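Leucyl aminopeptidase (Trypanosoma brucei brucei, PDB 5NTD) is an M17-family aminopeptidase that probably removes leucine and similar residues from peptide N-termini, using the two manganese ions that here hold the inhibitor bestatin. Local coordinates at residues Met309-Gly314 and Pro499-Asn504; Ala215-Leu220 and Ile291-Gly296; Ala223-Ile228 and Ala318-Phe323; Val157-Lys162 and Ser435-Phe440. All coordinates share one frame; numbering follows the deposited sequence.

All four contacts involve the catalytic domain, but their chemistry changes with their place in it. Contacts 1, 2 and 3 are buried; contact 4 is partly buried. Contacts 1 and 2 flank the metal site: Asp312 and Asp294, one from each, share a manganese ion and meet bestatin, while the contacts across the segments are ring and proline packing without a direct hydrogen bond. Contact 3 is wholly apolar, between two helices; Phe225 touches Met313 of contact 1, and Leu220 of contact 2 packs on Phe225 and Ile228. Contact 4 stands apart from the other three, with nearest atoms about 5 Å from contact 1, and is the one built on a salt bridge, joining the N-terminal and catalytic domains.

Contact 1: residues Met309-Gly314 and Pro499-Asn504; sequences MKHDMG and PVFNSN. With MN (manganese (II) ion), chain B; BES (2-(3-amino-2-hydroxy-4-phenyl-butyrylamino)-4-methyl-pentanoic acid), chain C.
Gly314 and Val500 bring the backbones closest, with their CA atoms 6.2 Å apart. Residues 309-311 form a 3-10 turn, and Met313 is the N-cap of helix 314-328; Gly314 N bonds back to His311 O. The other segment, 499-504, enters the short strand 501-502, and no hydrogen bond links the two segments. The main encounter is His311 with Phe501: His311 CE1 lies 3.5 Å from Phe501 CB, and ND1 of the same imidazole is 3.6 Å from Phe501 CG. The planes are 33° apart and the centroids 5.1 Å, an oblique aromatic pair. The 309-314 turn belongs to the dimetal site of the M17 catalytic domain: next to His311, the side chain of Asp312 sets out away from 499-504, and OD2 binds a manganese ion at 1.9 Å, with Lys289, Asp294 and Glu373 as further protein ligands. Phe501 CG sits between its backbone N and carbonyl carbon (chi1 79°), which brings CB and CG up to ND1 and CE1, obliquely to the imidazole. Val500 fills the neighbouring position, its CG1 4.4 Å from Gly314 CA. Asp312 OD1 accepts a hydrogen bond from Thr401, and Met309 CE touches the phenyl ring of bestatin, 3.6 Å from its C9.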
loop_
_atom_site.group_PDB
_atom_site.type_symbol
_atom_site.label_atom_id
_atom_site.label_comp_id
_atom_site.label_asym_id
_atom_site.label_seq_id
_atom_site.Cartn_x
_atom_site.Cartn_y
_atom_site.Cartn_z
ATOM N N MET G 309 8.338 9.798 17.402
ATOM C CA MET G 309 7.174 10.149 18.243
ATOM C C MET G 309 7.522 10.343 19.744
ATOM O O MET G 309 6.662 10.677 20.549
ATOM C CB MET G 309 6.024 9.168 18.060
ATOM C CG MET G 309 5.405 9.275 16.670
ATOM S SD MET G 309 4.631 10.879 16.369
ATOM C CE MET G 309 5.202 11.270 14.736
ATOM N N LYS G 310 8.784 10.108 20.109
ATOM C CA LYS G 310 9.317 10.591 21.415
ATOM C C LYS G 310 9.261 12.127 21.462
ATOM O O LYS G 310 9.248 12.711 22.550
ATOM C CB LYS G 310 10.742 10.138 21.685
ATOM C CG LYS G 310 11.777 10.828 20.816
ATOM C CD LYS G 310 13.209 10.396 21.097
ATOM C CE LYS G 310 14.138 11.034 20.071
ATOM N NZ LYS G 310 15.577 10.882 20.369
ATOM N N HIS G 311 9.203 12.753 20.280
ATOM C CA HIS G 311 9.023 14.197 20.158
ATOM C C HIS G 311 7.592 14.676 20.441
ATOM O O HIS G 311 7.346 15.890 20.481
ATOM C CB HIS G 311 9.422 14.721 18.789
ATOM C CG HIS G 311 10.852 14.491 18.434
ATOM N ND1 HIS G 311 11.291 14.515 17.138
ATOM C CD2 HIS G 311 11.950 14.232 19.186
ATOM C CE1 HIS G 311 12.590 14.265 17.097
ATOM N NE2 HIS G 311 13.012 14.083 18.327
ATOM N N ASP G 312 6.679 13.744 20.696
ATOM C CA ASP G 312 5.244 14.075 20.766
ATOM C C ASP G 312 4.862 14.757 22.082
ATOM O O ASP G 312 3.697 15.099 22.316
ATOM C CB ASP G 312 4.352 12.842 20.512
ATOM C CG ASP G 312 3.094 13.181 19.786
ATOM O OD1 ASP G 312 3.094 14.194 19.028
ATOM O OD2 ASP G 312 2.031 12.460 19.871
ATOM N N MET G 313 5.851 14.929 22.940
ATOM C CA MET G 313 5.696 15.744 24.174
ATOM C C MET G 313 6.321 17.148 24.014
ATOM O O MET G 313 6.477 17.892 24.964
ATOM C CB MET G 313 6.171 15.015 25.433
ATOM C CG MET G 313 7.449 14.223 25.311
ATOM S SD MET G 313 8.786 15.178 24.617
ATOM C CE MET G 313 9.080 16.297 25.996
ATOM N N GLY G 314 6.657 17.497 22.781
ATOM C CA GLY G 314 7.326 18.768 22.481
ATOM C C GLY G 314 6.543 20.005 22.873
ATOM O O GLY G 314 7.108 21.009 23.249
ATOM N N PRO G 499 8.327 22.090 13.840
ATOM C CA PRO G 499 9.362 22.983 14.304
ATOM C C PRO G 499 10.144 22.539 15.548
ATOM O O PRO G 499 11.195 23.086 15.838
ATOM C CB PRO G 499 8.581 24.267 14.589
ATOM C CG PRO G 499 7.480 24.248 13.578
ATOM C CD PRO G 499 7.082 22.808 13.537
ATOM N N VAL G 500 9.591 21.579 16.285
ATOM C CA VAL G 500 10.265 21.052 17.481
ATOM C C VAL G 500 11.485 20.186 17.206
ATOM O O VAL G 500 12.178 19.782 18.126
ATOM C CB VAL G 500 9.334 20.295 18.431
ATOM C CG1 VAL G 500 8.250 21.225 18.922
ATOM C CG2 VAL G 500 8.766 19.033 17.799
ATOM N N PHE G 501 11.734 19.872 15.953
ATOM C CA PHE G 501 12.878 19.005 15.606
ATOM C C PHE G 501 13.458 19.307 14.223
ATOM O O PHE G 501 12.830 19.897 13.388
ATOM C CB PHE G 501 12.523 17.508 15.732
ATOM C CG PHE G 501 11.726 16.951 14.569
ATOM C CD1 PHE G 501 10.358 17.100 14.506
ATOM C CD2 PHE G 501 12.370 16.288 13.522
ATOM C CE1 PHE G 501 9.635 16.635 13.421
ATOM C CE2 PHE G 501 11.648 15.812 12.436
ATOM C CZ PHE G 501 10.275 15.975 12.394
ATOM N N ASN G 502 14.683 18.869 14.041
ATOM C CA ASN G 502 15.295 18.826 12.740
ATOM C C ASN G 502 16.133 17.550 12.665
ATOM O O ASN G 502 16.011 16.692 13.490
ATOM C CB ASN G 502 16.102 20.099 12.466
ATOM C CG ASN G 502 17.292 20.275 13.409
ATOM O OD1 ASN G 502 17.819 19.328 13.990
ATOM N ND2 ASN G 502 17.737 21.495 13.525
ATOM N N SER G 503 17.008 17.460 11.686
ATOM C CA SER G 503 17.726 16.211 11.419
ATOM C C SER G 503 18.789 15.906 12.482
ATOM O O SER G 503 19.229 14.784 12.593
ATOM C CB SER G 503 18.356 16.194 10.035
ATOM O OG SER G 503 19.353 17.181 9.989
ATOM N N ASN G 504 19.117 16.899 13.294
ATOM C CA ASN G 504 19.972 16.694 14.489
ATOM C C ASN G 504 19.238 16.380 15.770
ATOM O O ASN G 504 19.860 16.105 16.788
ATOM C CB ASN G 504 20.866 17.900 14.722
ATOM C CG ASN G 504 21.890 18.069 13.614
ATOM O OD1 ASN G 504 22.395 17.093 13.053
ATOM N ND2 ASN G 504 22.172 19.291 13.273
HETATM MN MN MN B . 0.476 12.459 18.716
HETATM N N2 BES C . 1.566 13.196 17.180
HETATM C C1 BES C . 0.954 13.041 15.861
HETATM C C6 BES C . 1.236 14.230 14.909
HETATM C C7 BES C . 2.550 14.242 14.177
HETATM C C8 BES C . 3.694 14.751 14.776
HETATM C C12 BES C . 2.633 13.797 12.864
HETATM C C9 BES C . 4.907 14.773 14.093
HETATM C C11 BES C . 3.855 13.814 12.175
HETATM C C10 BES C . 4.996 14.294 12.789
HETATM C C2 BES C . -0.558 12.847 16.105
HETATM O O2 BES C . -0.882 12.211 17.380
HETATM C C3 BES C . -1.085 11.956 15.019
HETATM O O3 BES C . -1.012 10.733 15.286
HETATM N N1 BES C . -1.594 12.619 13.969
HETATM C C4 BES C . -2.168 12.018 12.801
HETATM C C13 BES C . -3.675 11.832 12.942
HETATM C C14 BES C . -4.298 10.872 11.930
HETATM C C15 BES C . -3.586 9.545 11.697
HETATM C C16 BES C . -5.700 10.524 12.368
HETATM C C5 BES C . -1.945 12.871 11.599
HETATM O O1 BES C . -1.652 12.303 10.548
HETATM O O4 BES C . -2.068 14.097 11.678
#

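Contact 2: residues Ala215-Leu220 and Ile291-Gly296; sequences APPNLL and IVYDCG. With MN (manganese (II) ion), chain B; MN (manganese (II) ion), chain D; BES (2-(3-amino-2-hydroxy-4-phenyl-butyrylamino)-4-methyl-pentanoic acid), chain C.
The dimetal centre of the M17 catalytic domain receives its bridging aspartate from strand 293-294, and this contact packs Val292 and Tyr293, just ahead of Asp294, against the loop between helices 196-214 and 222-236. Pro217 and Val292 have the nearest CA atoms, 6.0 Å apart, where the chain of 291-296 turns a corner. Pro217 leads with its ring: CG lies 3.5 Å from Tyr293 CD1 and 3.7 Å from Val292 O, so one methylene meets both the phenol ring and the preceding carbonyl. Tyr293 has CG anti to its backbone N (chi1 -165°), and the proline approaches the near end of its ring obliquely, in contact with CB, CG and CD1. The far end, OH, is hydrogen-bonded to the backbone O of Asn353 of the second subunit, so the ring has a polar partner at OH and proline packing near CB. Beside this, Leu220 O comes within 3.6 Å of Val292 CB. No direct hydrogen bond crosses; instead a water lies 3.0 Å from Val292 O and 3.3 Å from Leu220 O and can donate to both, though not necessarily at once. Leu220 itself packs on Phe225 and Ile228 of helix 222-236. One residue beyond Tyr293, Asp294 OD2 bridges the two manganese ions at 2.0 Å from each, while its OD1 accepts from Asn344. Proline packing and a water shared by two carbonyls thus hold the chain next to its metal ligand.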
loop_
_atom_site.group_PDB
_atom_site.type_symbol
_atom_site.label_atom_id
_atom_site.label_comp_id
_atom_site.label_asym_id
_atom_site.label_seq_id
_atom_site.Cartn_x
_atom_site.Cartn_y
_atom_site.Cartn_z
ATOM N N ALA G 215 15.113 13.165 24.649
ATOM C CA ALA G 215 15.171 12.000 25.530
ATOM C C ALA G 215 14.232 10.944 25.001
ATOM O O ALA G 215 13.083 11.239 24.668
ATOM C CB ALA G 215 14.810 12.370 26.962
ATOM N N PRO G 216 14.688 9.691 24.967
ATOM C CA PRO G 216 13.799 8.624 24.541
ATOM C C PRO G 216 12.776 8.304 25.601
ATOM O O PRO G 216 12.951 8.654 26.753
ATOM C CB PRO G 216 14.744 7.458 24.348
ATOM C CG PRO G 216 15.807 7.683 25.364
ATOM C CD PRO G 216 15.996 9.174 25.377
ATOM N N PRO G 217 11.669 7.650 25.214
ATOM C CA PRO G 217 10.567 7.485 26.159
ATOM C C PRO G 217 10.888 6.515 27.261
ATOM O O PRO G 217 10.154 6.440 28.214
ATOM C CB PRO G 217 9.424 6.958 25.281
ATOM C CG PRO G 217 9.815 7.246 23.882
ATOM C CD PRO G 217 11.304 7.190 23.867
ATOM N N ASN G 218 11.943 5.728 27.095
ATOM C CA ASN G 218 12.381 4.824 28.190
ATOM C C ASN G 218 12.990 5.609 29.363
ATOM O O ASN G 218 13.053 5.116 30.464
ATOM C CB ASN G 218 13.276 3.676 27.716
ATOM C CG ASN G 218 14.568 4.152 27.149
ATOM O OD1 ASN G 218 14.638 4.578 25.996
ATOM N ND2 ASN G 218 15.605 4.132 27.952
ATOM N N LEU G 219 13.374 6.856 29.099
ATOM C CA LEU G 219 13.895 7.805 30.130
ATOM C C LEU G 219 12.870 8.849 30.523
ATOM O O LEU G 219 12.646 9.125 31.698
ATOM C CB LEU G 219 15.136 8.504 29.643
ATOM C CG LEU G 219 16.342 7.592 29.452
ATOM C CD1 LEU G 219 17.514 8.392 28.898
ATOM C CD2 LEU G 219 16.763 6.917 30.745
ATOM N N LEU G 220 12.243 9.440 29.514
ATOM C CA LEU G 220 11.199 10.429 29.749
ATOM C C LEU G 220 9.845 9.798 29.603
ATOM O O LEU G 220 9.270 9.696 28.510
ATOM C CB LEU G 220 11.338 11.656 28.854
ATOM C CG LEU G 220 10.340 12.733 29.346
ATOM C CD1 LEU G 220 10.833 13.466 30.591
ATOM C CD2 LEU G 220 10.073 13.723 28.264
ATOM N N ILE G 291 2.481 13.911 25.111
ATOM C CA ILE G 291 2.425 12.489 24.709
ATOM C C ILE G 291 3.860 12.016 24.634
ATOM O O ILE G 291 4.567 12.255 23.654
ATOM C CB ILE G 291 1.655 12.256 23.400
ATOM C CG1 ILE G 291 0.197 12.709 23.576
ATOM C CG2 ILE G 291 1.700 10.793 22.983
ATOM C CD1 ILE G 291 -0.601 11.995 24.663
ATOM N N VAL G 292 4.283 11.347 25.686
ATOM C CA VAL G 292 5.691 10.884 25.832
ATOM C C VAL G 292 6.110 9.941 24.714
ATOM O O VAL G 292 7.273 9.888 24.339
ATOM C CB VAL G 292 5.953 10.229 27.194
ATOM C CG1 VAL G 292 5.882 11.300 28.264
ATOM C CG2 VAL G 292 4.961 9.119 27.490
ATOM N N TYR G 293 5.139 9.171 24.241
ATOM C CA TYR G 293 5.279 8.386 23.018
ATOM C C TYR G 293 3.921 8.098 22.392
ATOM O O TYR G 293 2.963 7.800 23.080
ATOM C CB TYR G 293 5.983 7.100 23.296
ATOM C CG TYR G 293 6.492 6.367 22.067
ATOM C CD1 TYR G 293 7.504 6.913 21.271
ATOM C CD2 TYR G 293 5.956 5.141 21.698
ATOM C CE1 TYR G 293 7.982 6.241 20.177
ATOM C CE2 TYR G 293 6.425 4.453 20.596
ATOM C CZ TYR G 293 7.438 4.997 19.838
ATOM O OH TYR G 293 7.920 4.322 18.739
ATOM N N ASP G 294 3.858 8.288 21.078
ATOM C CA ASP G 294 2.611 8.157 20.276
ATOM C C ASP G 294 2.853 6.955 19.359
ATOM O O ASP G 294 3.329 7.106 18.241
ATOM C CB ASP G 294 2.307 9.445 19.437
ATOM C CG ASP G 294 0.877 9.468 18.817
ATOM O OD1 ASP G 294 0.185 8.462 19.067
ATOM O OD2 ASP G 294 0.424 10.523 18.156
ATOM N N CYS G 295 2.477 5.764 19.809
ATOM C CA CYS G 295 2.495 4.585 18.902
ATOM C C CYS G 295 1.285 4.554 17.936
ATOM O O CYS G 295 1.245 3.754 17.034
ATOM C CB CYS G 295 2.600 3.270 19.681
ATOM S SG CYS G 295 1.046 2.531 20.250
ATOM N N GLY G 296 0.306 5.410 18.197
ATOM C CA GLY G 296 -0.976 5.456 17.460
ATOM C C GLY G 296 -2.150 4.828 18.200
ATOM O O GLY G 296 -3.294 4.998 17.848
HETATM MN MN MN B . 0.476 12.459 18.716
HETATM MN MN MN D . -1.300 10.298 17.182
HETATM N N2 BES C . 1.566 13.196 17.180
HETATM C C1 BES C . 0.954 13.041 15.861
HETATM C C6 BES C . 1.236 14.230 14.909
HETATM C C7 BES C . 2.550 14.242 14.177
HETATM C C8 BES C . 3.694 14.751 14.776
HETATM C C12 BES C . 2.633 13.797 12.864
HETATM C C9 BES C . 4.907 14.773 14.093
HETATM C C11 BES C . 3.855 13.814 12.175
HETATM C C10 BES C . 4.996 14.294 12.789
HETATM C C2 BES C . -0.558 12.847 16.105
HETATM O O2 BES C . -0.882 12.211 17.380
HETATM C C3 BES C . -1.085 11.956 15.019
HETATM O O3 BES C . -1.012 10.733 15.286
HETATM N N1 BES C . -1.594 12.619 13.969
HETATM C C4 BES C . -2.168 12.018 12.801
HETATM C C13 BES C . -3.675 11.832 12.942
HETATM C C14 BES C . -4.298 10.872 11.930
HETATM C C15 BES C . -3.586 9.545 11.697
HETATM C C16 BES C . -5.700 10.524 12.368
HETATM C C5 BES C . -1.945 12.871 11.599
HETATM O O1 BES C . -1.652 12.303 10.548
HETATM O O4 BES C . -2.068 14.097 11.678
HETATM O O HOH W 1 9.543 11.325 25.702
#

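Contact 3: residues Ala223-Ile228 and Ala318-Phe323; sequences ATFTEI and AVFCGF
Phe225 points the edge of its ring at the face of Phe320, and this edge-to-face (T-shaped) pair is the centre of the contact. The evidence is direct: the ring planes stand 80° apart, the centroids are 6.0 Å apart, and the closest atoms, Phe225 CE1 and Phe320 CD2, are separated by 4.2 Å. CD2 lies near the plane of the Phe225 ring, at its edge. Both rings are carried on side chains with CG anti to the backbone N, at chi1 -158° for Phe225 and 179° for Phe320, and the two side chains run past one another in opposite directions. The side chain of Phe320 leaves its helix toward the other helix, whereas Phe225 starts off to one side and its ring end swings closer. Ile228, one turn further along helix 222-236, reaches the same ring from another point: its CG2 branch lies 4.1 Å from Phe320 CE2, and the two side chains cross at about a right angle, while CD1 leads away. The helices themselves stay well apart, the nearest CA atoms, Phe225 and Phe320, being 10.1 Å from each other, so the rings bridge them. Helices 222-236 and 314-328 pack beside one another against the mixed sheet of the catalytic domain, with Phe225 on Leu341 of strand 334-344 and Phe320 on Leu272 of strand 268-274. With no polar atom meeting across it, the junction is probably held by dispersion, with a modest electrostatic gain from the edge-to-face geometry.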
loop_
_atom_site.group_PDB
_atom_site.type_symbol
_atom_site.label_atom_id
_atom_site.label_comp_id
_atom_site.label_asym_id
_atom_site.label_seq_id
_atom_site.Cartn_x
_atom_site.Cartn_y
_atom_site.Cartn_z
ATOM N N ALA G 223 5.751 9.530 34.291
ATOM C CA ALA G 223 6.188 9.628 35.689
ATOM C C ALA G 223 7.432 10.483 35.834
ATOM O O ALA G 223 7.486 11.351 36.751
ATOM C CB ALA G 223 6.446 8.265 36.299
ATOM N N THR G 224 8.439 10.277 34.981
ATOM C CA THR G 224 9.669 11.077 35.143
ATOM C C THR G 224 9.451 12.551 34.776
ATOM O O THR G 224 10.038 13.449 35.384
ATOM C CB THR G 224 10.886 10.529 34.432
ATOM O OG1 THR G 224 10.638 10.458 33.035
ATOM C CG2 THR G 224 11.226 9.187 34.982
ATOM N N PHE G 225 8.597 12.799 33.797
ATOM C CA PHE G 225 8.271 14.189 33.413
ATOM C C PHE G 225 7.604 14.868 34.631
ATOM O O PHE G 225 7.929 15.991 35.001
ATOM C CB PHE G 225 7.351 14.222 32.215
ATOM C CG PHE G 225 7.373 15.514 31.421
ATOM C CD1 PHE G 225 7.757 16.726 31.960
ATOM C CD2 PHE G 225 6.930 15.494 30.096
ATOM C CE1 PHE G 225 7.735 17.880 31.202
ATOM C CE2 PHE G 225 6.907 16.660 29.322
ATOM C CZ PHE G 225 7.296 17.856 29.881
ATOM N N THR G 226 6.695 14.146 35.250
ATOM C CA THR G 226 6.018 14.659 36.435
ATOM C C THR G 226 7.030 14.958 37.569
ATOM O O THR G 226 6.952 16.000 38.220
ATOM C CB THR G 226 4.952 13.677 36.929
ATOM O OG1 THR G 226 3.959 13.545 35.904
ATOM C CG2 THR G 226 4.273 14.189 38.223
ATOM N N GLU G 227 7.931 14.030 37.803
ATOM C CA GLU G 227 8.943 14.202 38.863
ATOM C C GLU G 227 9.822 15.398 38.582
ATOM O O GLU G 227 10.221 16.124 39.492
ATOM C CB GLU G 227 9.829 12.978 39.028
ATOM C CG GLU G 227 9.128 11.839 39.733
ATOM C CD GLU G 227 9.968 10.563 39.690
ATOM O OE1 GLU G 227 11.175 10.650 40.034
ATOM O OE2 GLU G 227 9.441 9.483 39.307
ATOM N N ILE G 228 10.145 15.589 37.320
ATOM C CA ILE G 228 10.957 16.746 36.913
ATOM C C ILE G 228 10.230 18.050 37.237
ATOM O O ILE G 228 10.818 18.985 37.777
ATOM C CB ILE G 228 11.334 16.682 35.431
ATOM C CG1 ILE G 228 12.379 15.576 35.236
ATOM C CG2 ILE G 228 11.887 18.023 34.935
ATOM C CD1 ILE G 228 12.482 15.080 33.809
ATOM N N ALA G 318 7.607 22.642 25.718
ATOM C CA ALA G 318 7.630 24.044 25.358
ATOM C C ALA G 318 6.946 24.924 26.435
ATOM O O ALA G 318 7.511 25.891 26.904
ATOM C CB ALA G 318 6.971 24.276 24.016
ATOM N N VAL G 319 5.724 24.564 26.799
ATOM C CA VAL G 319 4.992 25.319 27.811
ATOM C C VAL G 319 5.654 25.196 29.188
ATOM O O VAL G 319 5.714 26.153 29.949
ATOM C CB VAL G 319 3.504 24.962 27.909
ATOM C CG1 VAL G 319 2.814 25.276 26.591
ATOM C CG2 VAL G 319 3.260 23.525 28.322
ATOM N N PHE G 320 6.151 24.020 29.489
ATOM C CA PHE G 320 6.848 23.803 30.758
ATOM C C PHE G 320 8.028 24.748 30.888
ATOM O O PHE G 320 8.211 25.411 31.889
ATOM C CB PHE G 320 7.331 22.366 30.893
ATOM C CG PHE G 320 8.081 22.097 32.160
ATOM C CD1 PHE G 320 7.491 22.335 33.391
ATOM C CD2 PHE G 320 9.383 21.587 32.136
ATOM C CE1 PHE G 320 8.175 22.063 34.575
ATOM C CE2 PHE G 320 10.072 21.321 33.311
ATOM C CZ PHE G 320 9.464 21.569 34.538
ATOM N N CYS G 321 8.860 24.789 29.857
ATOM C CA CYS G 321 10.099 25.569 29.915
ATOM C C CYS G 321 9.821 27.074 29.811
ATOM O O CYS G 321 10.531 27.882 30.398
ATOM C CB CYS G 321 11.090 25.094 28.891
ATOM S SG CYS G 321 11.693 23.406 29.221
ATOM N N GLY G 322 8.823 27.443 29.048
ATOM C CA GLY G 322 8.390 28.854 28.960
ATOM C C GLY G 322 7.913 29.336 30.326
ATOM O O GLY G 322 8.193 30.442 30.764
ATOM N N PHE G 323 7.173 28.456 30.989
ATOM C CA PHE G 323 6.751 28.657 32.379
ATOM C C PHE G 323 7.975 28.857 33.283
ATOM O O PHE G 323 8.006 29.769 34.099
ATOM C CB PHE G 323 5.929 27.500 32.859
ATOM C CG PHE G 323 5.463 27.624 34.277
ATOM C CD1 PHE G 323 4.241 28.192 34.570
ATOM C CD2 PHE G 323 6.195 27.072 35.308
ATOM C CE1 PHE G 323 3.761 28.229 35.875
ATOM C CE2 PHE G 323 5.734 27.109 36.617
ATOM C CZ PHE G 323 4.514 27.687 36.900
#

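Contact 4: residues Val157-Lys162 and Ser435-Phe440; sequences VARCGK and SGETCF
Arg159 and Glu437 form a salt bridge that joins the N-terminal domain, just after helix 150-158, to the catalytic domain near strand 439-441. Glu437 is the centre of an inverse gamma turn, and Ser435 OG accepts from Glu437 N in an ST turn just before it. Both terminal nitrogens grip one oxygen: Arg159 NH2 donates to Glu437 OE2 at 3.0 Å (N-H...O 157°), and Arg159 NH1 donates to the same OE2 at 3.2 Å (142°). The end-on grip puts OE2 close to the guanidinium plane for either nitrogen. NH2 uses the anti lone pair of OE2, away from OE1, whereas NH1 comes in on the anti side but well out of the carboxylate plane; the two planar groups are 54° apart. The arginine chain is extended at chi2 and bends at chi3, which brings the guanidinium round to the glutamate. Outward from the pair, Arg159 NH1 also donates to Thr507 O, and Glu437 OE1 accepts from the backbone N atoms of Gly510 and Leu513, the latter on helix 511-519, so both partners are held by further bonds. Around them, Arg159 packs on Thr124 of helix 120-131 and Thr206 of helix 196-214, and Glu437 on Phe509 and Ala512. A water completes the link, accepting from Arg159 NH2 at 3.2 Å and donating to Ser435 O at 2.9 Å.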
loop_
_atom_site.group_PDB
_atom_site.type_symbol
_atom_site.label_atom_id
_atom_site.label_comp_id
_atom_site.label_asym_id
_atom_site.label_seq_id
_atom_site.Cartn_x
_atom_site.Cartn_y
_atom_site.Cartn_z
ATOM N N VAL G 157 21.933 30.161 19.557
ATOM C CA VAL G 157 23.187 29.566 20.043
ATOM C C VAL G 157 22.917 28.469 21.058
ATOM O O VAL G 157 23.572 27.425 21.059
ATOM C CB VAL G 157 24.123 30.617 20.642
ATOM C CG1 VAL G 157 25.339 29.967 21.279
ATOM C CG2 VAL G 157 24.559 31.576 19.549
ATOM N N ALA G 158 21.924 28.689 21.902
ATOM C CA ALA G 158 21.473 27.645 22.839
ATOM C C ALA G 158 21.124 26.317 22.126
ATOM O O ALA G 158 21.431 25.226 22.612
ATOM C CB ALA G 158 20.261 28.114 23.630
ATOM N N ARG G 159 20.516 26.414 20.963
ATOM C CA ARG G 159 20.034 25.203 20.237
ATOM C C ARG G 159 21.066 24.614 19.287
ATOM O O ARG G 159 20.836 23.591 18.677
ATOM C CB ARG G 159 18.680 25.461 19.519
ATOM C CG ARG G 159 18.740 26.203 18.192
ATOM C CD ARG G 159 17.351 26.357 17.589
ATOM N NE ARG G 159 16.750 27.678 17.785
ATOM C CZ ARG G 159 15.767 27.972 18.653
ATOM N NH1 ARG G 159 15.269 27.054 19.482
ATOM N NH2 ARG G 159 15.271 29.194 18.705
ATOM N N CYS G 160 22.216 25.259 19.181
ATOM C CA CYS G 160 23.219 24.858 18.190
ATOM C C CYS G 160 24.155 23.806 18.756
ATOM O O CYS G 160 24.215 23.566 19.947
ATOM C CB CYS G 160 24.018 26.058 17.667
ATOM S SG CYS G 160 25.485 26.435 18.664
ATOM N N GLY G 161 24.900 23.215 17.854
ATOM C CA GLY G 161 25.963 22.298 18.209
ATOM C C GLY G 161 25.455 20.990 18.768
ATOM O O GLY G 161 24.301 20.621 18.579
ATOM N N LYS G 162 26.351 20.294 19.441
ATOM C CA LYS G 162 26.040 18.998 20.027
ATOM C C LYS G 162 25.050 19.170 21.146
ATOM O O LYS G 162 25.115 20.132 21.879
ATOM C CB LYS G 162 27.304 18.297 20.493
ATOM C CG LYS G 162 28.020 17.713 19.296
ATOM C CD LYS G 162 29.460 17.266 19.410
ATOM C CE LYS G 162 29.852 16.270 18.317
ATOM N NZ LYS G 162 29.397 16.679 16.957
ATOM N N SER G 435 11.478 36.533 18.417
ATOM C CA SER G 435 12.201 35.423 19.074
ATOM C C SER G 435 12.980 34.546 18.116
ATOM O O SER G 435 13.876 33.820 18.517
ATOM C CB SER G 435 11.243 34.537 19.842
ATOM O OG SER G 435 10.371 33.820 18.952
ATOM N N GLY G 436 12.595 34.570 16.857
ATOM C CA GLY G 436 13.131 33.614 15.857
ATOM C C GLY G 436 12.334 32.307 15.741
ATOM O O GLY G 436 12.509 31.541 14.801
ATOM N N GLU G 437 11.483 32.051 16.731
ATOM C CA GLU G 437 10.655 30.816 16.802
ATOM C C GLU G 437 9.353 31.071 16.065
ATOM O O GLU G 437 8.292 31.332 16.641
ATOM C CB GLU G 437 10.504 30.354 18.237
ATOM C CG GLU G 437 11.874 29.943 18.780
ATOM C CD GLU G 437 11.908 29.418 20.193
ATOM O OE1 GLU G 437 10.858 29.380 20.843
ATOM O OE2 GLU G 437 13.022 29.030 20.643
ATOM N N THR G 438 9.490 31.088 14.748
ATOM C CA THR G 438 8.487 31.676 13.847
ATOM C C THR G 438 7.204 30.843 13.747
ATOM O O THR G 438 7.237 29.652 13.900
ATOM C CB THR G 438 9.029 31.873 12.427
ATOM O OG1 THR G 438 9.704 30.689 12.023
ATOM C CG2 THR G 438 10.001 33.024 12.385
ATOM N N CYS G 439 6.104 31.541 13.525
ATOM C CA CYS G 439 4.782 30.988 13.343
ATOM C C CYS G 439 4.134 31.498 12.064
ATOM O O CYS G 439 4.587 32.458 11.455
ATOM C CB CYS G 439 3.855 31.308 14.545
ATOM S SG CYS G 439 4.515 30.746 16.114
ATOM N N PHE G 440 3.025 30.862 11.706
ATOM C CA PHE G 440 2.185 31.333 10.591
ATOM C C PHE G 440 0.750 30.886 10.809
ATOM O O PHE G 440 0.511 29.795 11.320
ATOM C CB PHE G 440 2.723 30.815 9.262
ATOM C CG PHE G 440 2.126 31.513 8.088
ATOM C CD1 PHE G 440 2.562 32.814 7.744
ATOM C CD2 PHE G 440 1.059 30.970 7.413
ATOM C CE1 PHE G 440 1.980 33.497 6.694
ATOM C CE2 PHE G 440 0.458 31.659 6.378
ATOM C CZ PHE G 440 0.919 32.914 6.002
HETATM O O HOH W 2 16.029 32.128 17.650
#